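Putative HpcE protein (Mycolicibacterium smegmatis, PDB 6V77) is a zinc-binding member of the fumarylacetoacetate hydrolase family, built as a two-subunit assembly on a mainly beta fold. Local coordinates at residues B[63-69]-B[101-107]; B[147-151]-B[263-269]. One frame throughout, in Å; residues are numbered along the deposited sequence.

Interaction 1: B[63-69]-B[101-107]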
loop_
_atom_site.group_PDB
_atom_site.type_symbol
_atom_site.label_atom_id
_atom_site.label_comp_id
_atom_site.label_asym_id
_atom_site.label_seq_id
_atom_site.Cartn_x
_atom_site.Cartn_y
_atom_site.Cartn_z
ATOM N N GLY B 63 -2.592 -6.088 19.110
ATOM C CA GLY B 63 -2.548 -5.488 17.793
ATOM C C GLY B 63 -1.810 -6.364 16.804
ATOM O O GLY B 63 -1.247 -7.406 17.145
ATOM N N SER B 64 -1.818 -5.931 15.546
ATOM C CA SER B 64 -0.979 -6.615 14.574
ATOM C C SER B 64 0.479 -6.497 14.999
ATOM O O SER B 64 0.908 -5.428 15.462
ATOM C CB SER B 64 -1.142 -6.020 13.176
ATOM O OG SER B 64 -0.085 -6.487 12.347
ATOM N N PRO B 65 1.276 -7.562 14.856
ATOM C CA PRO B 65 2.713 -7.423 15.131
ATOM C C PRO B 65 3.412 -6.483 14.156
ATOM O O PRO B 65 4.514 -6.012 14.459
ATOM C CB PRO B 65 3.246 -8.862 15.024
ATOM C CG PRO B 65 2.211 -9.603 14.213
ATOM C CD PRO B 65 0.884 -8.930 14.466
ATOM N N ALA B 66 2.801 -6.193 13.004
ATOM C CA ALA B 66 3.287 -5.191 12.054
ATOM C C ALA B 66 2.088 -4.313 11.730
ATOM O O ALA B 66 1.365 -4.560 10.756
ATOM C CB ALA B 66 3.879 -5.836 10.805
ATOM N N PRO B 67 1.819 -3.296 12.551
ATOM C CA PRO B 67 0.570 -2.540 12.384
ATOM C C PRO B 67 0.632 -1.463 11.299
ATOM O O PRO B 67 -0.428 -1.024 10.830
ATOM C CB PRO B 67 0.361 -1.911 13.767
ATOM C CG PRO B 67 1.755 -1.740 14.306
ATOM C CD PRO B 67 2.551 -2.916 13.776
ATOM N N LEU B 68 1.822 -1.021 10.874
ATOM C CA LEU B 68 1.918 0.046 9.866
ATOM C C LEU B 68 3.019 -0.260 8.847
ATOM O O LEU B 68 3.982 0.504 8.689
ATOM C CB LEU B 68 2.141 1.401 10.539
ATOM C CG LEU B 68 1.994 2.627 9.611
ATOM C CD1 LEU B 68 0.664 2.661 8.842
ATOM C CD2 LEU B 68 2.204 3.936 10.362
ATOM N N PRO B 69 2.882 -1.358 8.105
ATOM C CA PRO B 69 3.888 -1.676 7.089
ATOM C C PRO B 69 3.876 -0.625 5.985
ATOM O O PRO B 69 2.828 -0.109 5.605
ATOM C CB PRO B 69 3.463 -3.054 6.567
ATOM C CG PRO B 69 1.971 -3.137 6.896
ATOM C CD PRO B 69 1.790 -2.357 8.158
ATOM N N VAL B 101 -3.445 -0.554 4.352
ATOM C CA VAL B 101 -3.030 -0.632 5.749
ATOM C C VAL B 101 -4.146 -0.261 6.727
ATOM O O VAL B 101 -4.154 -0.755 7.861
ATOM C CB VAL B 101 -1.754 0.227 5.979
ATOM C CG1 VAL B 101 -2.058 1.723 6.050
ATOM C CG2 VAL B 101 -1.009 -0.240 7.213
ATOM N N SER B 102 -5.124 0.550 6.312
ATOM C CA SER B 102 -6.221 0.883 7.212
ATOM C C SER B 102 -7.059 -0.338 7.593
ATOM O O SER B 102 -7.802 -0.253 8.568
ATOM C CB SER B 102 -7.161 1.942 6.611
ATOM O OG SER B 102 -7.661 1.543 5.349
ATOM N N SER B 103 -6.950 -1.449 6.850
ATOM C CA SER B 103 -7.684 -2.680 7.146
ATOM C C SER B 103 -6.935 -3.611 8.081
ATOM O O SER B 103 -7.494 -4.636 8.490
ATOM C CB SER B 103 -7.992 -3.447 5.852
ATOM O OG SER B 103 -6.799 -3.980 5.293
ATOM N N ILE B 104 -5.682 -3.312 8.406
ATOM C CA ILE B 104 -4.889 -4.216 9.229
ATOM C C ILE B 104 -5.270 -4.014 10.687
ATOM O O ILE B 104 -5.353 -2.878 11.171
ATOM C CB ILE B 104 -3.386 -3.985 8.998
ATOM C CG1 ILE B 104 -2.991 -4.529 7.623
ATOM C CG2 ILE B 104 -2.549 -4.644 10.129
ATOM C CD1 ILE B 104 -1.528 -4.292 7.253
ATOM N N THR B 105 -5.526 -5.115 11.381
ATOM C CA THR B 105 -5.797 -5.099 12.809
ATOM C C THR B 105 -5.059 -6.269 13.441
ATOM O O THR B 105 -4.457 -7.096 12.752
ATOM C CB THR B 105 -7.291 -5.236 13.106
ATOM O OG1 THR B 105 -7.696 -6.545 12.712
ATOM C CG2 THR B 105 -8.116 -4.192 12.324
ATOM N N GLY B 106 -5.133 -6.349 14.761
ATOM C CA GLY B 106 -4.771 -7.563 15.453
ATOM C C GLY B 106 -5.935 -8.537 15.380
ATOM O O GLY B 106 -6.876 -8.351 14.609
ATOM N N PRO B 107 -5.881 -9.595 16.170
ATOM C CA PRO B 107 -6.948 -10.616 16.173
ATOM C C PRO B 107 -8.162 -10.165 16.976
ATOM O O PRO B 107 -8.482 -10.702 18.041
ATOM C CB PRO B 107 -6.235 -11.824 16.789
ATOM C CG PRO B 107 -5.197 -11.241 17.690
ATOM C CD PRO B 107 -4.725 -9.982 17.001
HETATM O O HOH W 1 -2.821 -1.867 12.542
#
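Val101, in a short 3-10 turn, points its side chain at the loop 63-69 and meets it chiefly through CG2. Val101 CG2, anti to the backbone N (CG1 at chi1 77°), lies 3.6 Å from Pro69 CD and also touches Leu68 CD1. The valine crosses both side chains at a slant. Leu68 leaves its backbone in the other direction, yet its bent chain brings CD1 back over the valine. The turn closes where Ile104 N bonds to Val101 O, and this places Ile104 beside Val101 on the same apolar surface.

Ile104 divides its two branches between the ends of the loop. The extended CG1 arm (chi2 177°) carries Ile104 CD1 end-on to the ring of Pro69, 3.7 Å from Pro69 CG, while Ile104 CG2 turns to Ser64 and sits 3.6 Å from Ser64 CB. A water lies 3.1 Å from both Ile104 O and Pro67 O, between the two backbones. The Ser64 hydroxyl is engaged within its own loop: Ser64 OG accepts from Ala66 N at 3.0 Å, making an ST turn that folds the chain around the isoleucine methyl.

Past Thr105, whose OG1 bonds to Gly106 O, the chain passes close against the other backbone, with Gly106 CA 3.4 Å from Ser64 N.

The loop leads from strand 62-63 to strand 72-76. Helix 33-38 covers it through Gln34, which packs on Pro67 and Pro69 and accepts from Leu68 N. Strand 104-105 runs parallel to strand 177-185, strand 236-238 supports Pro69, and the second subunit closes over Leu68 and Val101 with its Arg70 and Gln71.

Interaction 2: B[147-151]-B[263-269]. With EDO (1,2-ethanediol), chain N.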
loop_
_atom_site.group_PDB
_atom_site.type_symbol
_atom_site.label_atom_id
_atom_site.label_comp_id
_atom_site.label_asym_id
_atom_site.label_seq_id
_atom_site.Cartn_x
_atom_site.Cartn_y
_atom_site.Cartn_z
ATOM N N VAL B 147 7.107 -14.795 11.294
ATOM C CA VAL B 147 5.857 -15.125 10.624
ATOM C C VAL B 147 4.727 -14.964 11.624
ATOM O O VAL B 147 4.938 -14.950 12.836
ATOM C CB VAL B 147 5.853 -16.565 10.058
ATOM C CG1 VAL B 147 6.956 -16.719 9.014
ATOM C CG2 VAL B 147 5.997 -17.617 11.193
ATOM N N SER B 148 3.508 -14.847 11.104
ATOM C CA SER B 148 2.353 -14.785 11.981
ATOM C C SER B 148 1.157 -15.390 11.251
ATOM O O SER B 148 1.261 -15.852 10.109
ATOM C CB SER B 148 2.101 -13.338 12.451
ATOM O OG SER B 148 1.188 -13.338 13.559
ATOM N N VAL B 149 0.004 -15.373 11.919
ATOM C CA VAL B 149 -1.235 -15.894 11.348
ATOM C C VAL B 149 -2.020 -14.725 10.781
ATOM O O VAL B 149 -2.084 -13.655 11.398
ATOM C CB VAL B 149 -2.080 -16.633 12.406
ATOM C CG1 VAL B 149 -3.292 -17.325 11.746
ATOM C CG2 VAL B 149 -1.252 -17.646 13.238
ATOM N N GLY B 150 -2.637 -14.919 9.614
ATOM C CA GLY B 150 -3.488 -13.886 9.044
ATOM C C GLY B 150 -4.749 -14.460 8.425
ATOM O O GLY B 150 -4.850 -15.660 8.149
ATOM N N GLN B 151 -5.716 -13.564 8.218
ATOM C CA GLN B 151 -6.902 -13.820 7.407
ATOM C C GLN B 151 -6.886 -12.824 6.264
ATOM O O GLN B 151 -6.651 -11.636 6.489
ATOM C CB GLN B 151 -8.185 -13.640 8.208
ATOM C CG GLN B 151 -8.702 -14.927 8.859
ATOM C CD GLN B 151 -9.274 -15.913 7.855
ATOM O OE1 GLN B 151 -9.772 -15.525 6.795
ATOM N NE2 GLN B 151 -9.224 -17.207 8.198
ATOM N N THR B 263 -8.939 -19.367 13.143
ATOM C CA THR B 263 -7.867 -19.404 12.163
ATOM C C THR B 263 -6.609 -19.836 12.909
ATOM O O THR B 263 -6.356 -19.337 14.006
ATOM C CB THR B 263 -7.675 -18.014 11.533
ATOM O OG1 THR B 263 -8.897 -17.580 10.921
ATOM C CG2 THR B 263 -6.553 -17.997 10.492
ATOM N N TYR B 264 -5.845 -20.784 12.358
ATOM C CA TYR B 264 -4.669 -21.255 13.097
ATOM C C TYR B 264 -3.526 -21.639 12.170
ATOM O O TYR B 264 -3.727 -22.031 11.020
ATOM C CB TYR B 264 -5.005 -22.464 13.989
ATOM C CG TYR B 264 -5.347 -23.716 13.206
ATOM C CD1 TYR B 264 -4.350 -24.602 12.782
ATOM C CD2 TYR B 264 -6.665 -24.010 12.882
ATOM C CE1 TYR B 264 -4.668 -25.736 12.051
ATOM C CE2 TYR B 264 -6.986 -25.135 12.150
ATOM C CZ TYR B 264 -5.979 -25.998 11.742
ATOM O OH TYR B 264 -6.311 -27.119 11.017
ATOM N N ILE B 265 -2.309 -21.534 12.704
ATOM C CA ILE B 265 -1.120 -22.137 12.115
ATOM C C ILE B 265 -0.461 -22.913 13.246
ATOM O O ILE B 265 -0.080 -22.321 14.263
ATOM C CB ILE B 265 -0.157 -21.087 11.518
ATOM C CG1 ILE B 265 -0.875 -20.276 10.413
ATOM C CG2 ILE B 265 1.073 -21.774 10.991
ATOM C CD1 ILE B 265 0.006 -19.213 9.710
ATOM N N THR B 266 -0.353 -24.232 13.086
ATOM C CA THR B 266 -0.022 -25.094 14.220
ATOM C C THR B 266 1.393 -24.803 14.693
ATOM O O THR B 266 2.330 -24.763 13.891
ATOM C CB THR B 266 -0.167 -26.563 13.841
ATOM O OG1 THR B 266 -1.490 -26.781 13.311
ATOM C CG2 THR B 266 0.054 -27.460 15.084
ATOM N N GLY B 267 1.534 -24.553 15.994
ATOM C CA GLY B 267 2.809 -24.163 16.563
ATOM C C GLY B 267 3.163 -22.694 16.433
ATOM O O GLY B 267 4.176 -22.266 17.014
ATOM N N VAL B 268 2.379 -21.911 15.698
ATOM C CA VAL B 268 2.622 -20.480 15.522
ATOM C C VAL B 268 1.573 -19.644 16.246
ATOM O O VAL B 268 1.910 -18.737 17.004
ATOM C CB VAL B 268 2.688 -20.110 14.025
ATOM C CG1 VAL B 268 2.641 -18.582 13.840
ATOM C CG2 VAL B 268 3.957 -20.707 13.406
ATOM N N GLY B 269 0.291 -19.934 16.029
ATOM C CA GLY B 269 -0.723 -19.162 16.724
ATOM C C GLY B 269 -2.119 -19.508 16.261
ATOM O O GLY B 269 -2.328 -20.274 15.314
HETATM C C1 EDO N . -2.238 -22.979 17.183
HETATM O O1 EDO N . -3.221 -24.025 17.232
HETATM C C2 EDO N . -1.004 -23.401 17.966
HETATM O O2 EDO N . -0.684 -24.750 17.607
#
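Strands 147-151 and 263-265 run nearly antiparallel, at 155° with their axes 6.9 Å apart at closest, and meet through side chains, without backbone hydrogen bonds between them. Val149 supplies the centre. Val149 CG1 lies 3.6 Å from Thr263 CG2, while Val149 CG2 rests 3.9 Å from Ile265 CG1 and reaches Val268 CG1 and the carbonyl of Gly269. Val149 and each of its partners Thr263 and Ile265 point past one another, and they touch along their flanks. Ile265 extends its CD1 further, to 3.6 Å from Ser148 O.

At one end of the contact the chemistry turns polar. Gln151, bent at chi2 (-71°), swings its amide across Thr263 and donates from NE2 to Thr263 OG1 at 2.8 Å; the hydroxyl lies 19° out of the amide plane. The amide oxygen is held too, since Gln151 OE1 accepts from Glu121 N, the backbone of a zinc ligand. Both polar atoms of the amide are thus bonded, and the Gln151 side chain is about 8 Å from the zinc ion.

At the opposite end, Val268 and Gly269 together sit opposite Ile265 in a classic beta bulge, where Ile265 O accepts from both of their amides. The bulge turns Val268 toward Val147 and Val149. A 1,2-ethanediol, likely a crystallisation additive, accepts from Gly267 N.

Each strand belongs to a different sheet: strand 144-155 pairs with strands 118-128 and 177-185, and strand 260-265 with strands 196-201 and 269-277. Phe271 packs on Val149 and Thr263, while Val122 and Leu124 of strand 118-128 extend the apolar layer between the sheets.

Overall arrangement
Interaction 2 is a buried contact in which the two sheets face each other across an apolar layer; interaction 1 is only partly buried, and there a loop lies over a short strand beside the second subunit. Strand 177-185 joins them, flanked by strand 104-105 of one contact and strand 144-155 of the other. Where the two meet, Pro65 CG packs 3.9 Å from Ser148 OG, which is itself hydrogen-bonded to Glu182 O. Both rest on aliphatic side chains, but their polar links differ: a water lies between backbone carbonyls in interaction 1, whereas a direct amide-to-hydroxyl bond in interaction 2 continues to the backbone of a zinc ligand. Their centres are 15 Å apart.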